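Local coordinates for protein beta-galactosidase (Marinomonas sp. ef1, PDB 6Y2K) that hydrolyses terminal beta-D-galactosides as a cold-active GH42 beta-galactosidase that assembles into a hexamer, at residues A[474-479]-A[513-518]. Numbering follows the deposited sequence.
Sequences AHITPE and GPLASL
Ile-476 meets Pro-514 and Leu-515 in a small, mainly apolar contact; no hydrogen bond links the two segments. Its side chain projects toward 513-518 and reaches both residues with different atoms. The terminal CD1 lies 3.8 Å from CB of Leu-515, the two side chains crossing at about a right angle. This reach follows from the torsions: CG1 stands anti to the carbonyl carbon (chi1 -61°), and chi2 of 169° extends the branch to its full length. Nearer the backbone, the pyrrolidine ring of Pro-514 comes in with its CG, 4.1 Å from CB of Ile-476. The same CG of Pro-514 packs against the carbonyl O of Ile-476 at 3.8 Å.

Hydrogen bonds within 513-518 and to neighbouring residues fix the backbone on both sides. The backbone N of Ala-516 donates to the O of Gly-513 (3.1 Å), closing a type I beta-turn with Pro-514 and Leu-515 at its central positions, and Asn-509 also bonds that carbonyl. Thr-477 is the N-cap of helix 478-486, its OG1 accepting a hydrogen bond from the backbone N of Leu-480.

Gln-481 touches Ile-476 and Pro-514, Thr-497 touches Ile-476 and Leu-515, and Leu-484 packs on Leu-515. The contact joins the loop leading into helix 478-486 to the turn before strand 521-528, with Leu-515 reaching Ala-493 and Tyr-578 on neighbouring parallel strands of the trimerisation domain's mixed sheet, consistent with the glutaminase-I-like fold to which its family is assigned.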
ATOM      1  N   ALA A 474     -39.386  12.169   3.505  1.00 16.69           N
ATOM      2  CA  ALA A 474     -39.486  12.718   2.139  1.00 16.91           C
ATOM      3  C   ALA A 474     -40.774  13.502   1.901  1.00 17.08           C
ATOM      4  O   ALA A 474     -40.728  14.659   1.484  1.00 16.86           O
ATOM      5  CB  ALA A 474     -39.326  11.607   1.109  1.00 16.84           C
ATOM      6  N   HIS A 475     -41.907  12.873   2.194  1.00 17.59           N
ATOM      7  CA  HIS A 475     -43.198  13.558   2.217  1.00 18.01           C
ATOM      8  C   HIS A 475     -43.685  13.750   3.649  1.00 18.44           C
ATOM      9  O   HIS A 475     -43.707  12.798   4.432  1.00 18.42           O
ATOM     10  CB  HIS A 475     -44.250  12.773   1.421  1.00 18.19           C
ATOM     11  CG  HIS A 475     -45.621  13.374   1.491  1.00 18.03           C
ATOM     12  ND1 HIS A 475     -45.901  14.638   1.015  1.00 18.56           N
ATOM     13  CD2 HIS A 475     -46.781  12.899   2.002  1.00 17.96           C
ATOM     14  CE1 HIS A 475     -47.179  14.909   1.220  1.00 18.54           C
ATOM     15  NE2 HIS A 475     -47.733  13.873   1.823  1.00 18.46           N
ATOM     16  N   ILE A 476     -44.075  14.985   3.964  1.00 18.59           N
ATOM     17  CA  ILE A 476     -44.661  15.351   5.248  1.00 19.09           C
ATOM     18  C   ILE A 476     -46.146  15.584   4.993  1.00 19.61           C
ATOM     19  O   ILE A 476     -46.506  16.491   4.238  1.00 18.64           O
ATOM     20  CB  ILE A 476     -44.049  16.664   5.811  1.00 18.97           C
ATOM     21  CG1 ILE A 476     -42.537  16.503   6.044  1.00 18.85           C
ATOM     22  CG2 ILE A 476     -44.758  17.093   7.098  1.00 18.89           C
ATOM     23  CD1 ILE A 476     -41.824  17.798   6.342  1.00 18.59           C
ATOM     24  N   THR A 477     -46.998  14.777   5.627  1.00 20.77           N
ATOM     25  CA  THR A 477     -48.453  14.974   5.538  1.00 22.18           C
ATOM     26  C   THR A 477     -48.826  16.264   6.272  1.00 22.79           C
ATOM     27  O   THR A 477     -48.099  16.694   7.168  1.00 22.54           O
ATOM     28  CB  THR A 477     -49.255  13.818   6.160  1.00 22.16           C
ATOM     29  OG1 THR A 477     -48.894  13.664   7.538  1.00 22.48           O
ATOM     30  CG2 THR A 477     -48.994  12.513   5.428  1.00 23.13           C
ATOM     31  N   PRO A 478     -49.947  16.903   5.889  1.00 24.34           N
ATOM     32  CA  PRO A 478     -50.375  18.082   6.659  1.00 24.68           C
ATOM     33  C   PRO A 478     -50.589  17.786   8.149  1.00 24.62           C
ATOM     34  O   PRO A 478     -50.373  18.662   8.991  1.00 25.39           O
ATOM     35  CB  PRO A 478     -51.696  18.477   5.983  1.00 25.22           C
ATOM     36  CG  PRO A 478     -51.556  17.968   4.586  1.00 25.22           C
ATOM     37  CD  PRO A 478     -50.813  16.671   4.719  1.00 24.81           C
ATOM     38  N   GLU A 479     -50.971  16.549   8.454  1.00 25.04           N
ATOM     39  CA  GLU A 479     -51.228  16.156   9.833  0.50 25.22           C
ATOM     40  C   GLU A 479     -49.909  15.991  10.604  1.00 25.00           C
ATOM     41  O   GLU A 479     -49.820  16.388  11.779  1.00 24.10           O
ATOM     42  CB  GLU A 479     -52.103  14.895   9.893  0.50 26.08           C
ATOM     43  CG  GLU A 479     -53.564  15.137   9.501  0.50 26.46           C
ATOM     44  CD  GLU A 479     -53.795  15.221   7.996  0.50 26.68           C
ATOM     45  OE1 GLU A 479     -52.826  15.055   7.221  0.50 26.91           O
ATOM     46  OE2 GLU A 479     -54.948  15.461   7.582  0.50 27.01           O
ATOM     47  N   GLY A 513     -40.394  22.081   1.877  1.00 17.34           N
ATOM     48  CA  GLY A 513     -41.838  21.921   1.717  1.00 17.54           C
ATOM     49  C   GLY A 513     -42.638  22.422   2.913  1.00 17.95           C
ATOM     50  O   GLY A 513     -42.442  23.553   3.336  1.00 17.68           O
ATOM     51  N   PRO A 514     -43.514  21.571   3.493  1.00 18.78           N
ATOM     52  CA  PRO A 514     -44.293  22.005   4.671  1.00 19.45           C
ATOM     53  C   PRO A 514     -43.454  22.388   5.887  1.00 19.81           C
ATOM     54  O   PRO A 514     -43.917  23.174   6.709  1.00 19.90           O
ATOM     55  CB  PRO A 514     -45.157  20.780   5.000  1.00 19.09           C
ATOM     56  CG  PRO A 514     -45.215  20.006   3.742  1.00 19.24           C
ATOM     57  CD  PRO A 514     -43.889  20.208   3.080  1.00 18.92           C
ATOM     58  N   LEU A 515     -42.241  21.837   6.000  1.00 19.68           N
ATOM     59  CA  LEU A 515     -41.344  22.138   7.123  1.00 19.71           C
ATOM     60  C   LEU A 515     -40.797  23.572   7.102  1.00 19.24           C
ATOM     61  O   LEU A 515     -40.349  24.063   8.129  1.00 18.50           O
ATOM     62  CB  LEU A 515     -40.160  21.149   7.139  1.00 20.42           C
ATOM     63  CG  LEU A 515     -39.323  21.050   8.420  1.00 20.93           C
ATOM     64  CD1 LEU A 515     -40.032  20.202   9.466  1.00 21.16           C
ATOM     65  CD2 LEU A 515     -37.946  20.471   8.132  1.00 21.73           C
ATOM     66  N   ALA A 516     -40.812  24.231   5.944  1.00 19.53           N
ATOM     67  CA  ALA A 516     -40.242  25.574   5.806  1.00 21.21           C
ATOM     68  C   ALA A 516     -40.843  26.635   6.737  1.00 22.78           C
ATOM     69  O   ALA A 516     -40.146  27.576   7.103  1.00 23.86           O
ATOM     70  CB  ALA A 516     -40.321  26.052   4.359  1.00 21.55           C
ATOM     71  N   SER A 517     -42.113  26.505   7.109  1.00 23.82           N
ATOM     72  CA  SER A 517     -42.711  27.419   8.094  1.00 25.46           C
ATOM     73  C   SER A 517     -42.058  27.269   9.474  1.00 25.22           C
ATOM     74  O   SER A 517     -41.892  28.255  10.179  1.00 27.11           O
ATOM     75  CB  SER A 517     -44.236  27.229   8.189  1.00 27.08           C
ATOM     76  OG  SER A 517     -44.573  25.907   8.587  1.00 29.89           O
ATOM     77  N   LEU A 518     -41.666  26.047   9.835  1.00 24.05           N
ATOM     78  CA  LEU A 518     -40.990  25.764  11.113  1.00 23.33           C
ATOM     79  C   LEU A 518     -39.481  26.058  11.046  1.00 22.38           C
ATOM     80  O   LEU A 518     -38.876  26.542  12.011  1.00 21.81           O
ATOM     81  CB  LEU A 518     -41.177  24.283  11.481  1.00 23.90           C
ATOM     82  CG  LEU A 518     -41.746  23.857  12.838  1.00 25.19           C
ATOM     83  CD1 LEU A 518     -41.285  22.439  13.146  1.00 25.22           C
ATOM     84  CD2 LEU A 518     -41.425  24.804  13.990  1.00 25.56           C
TER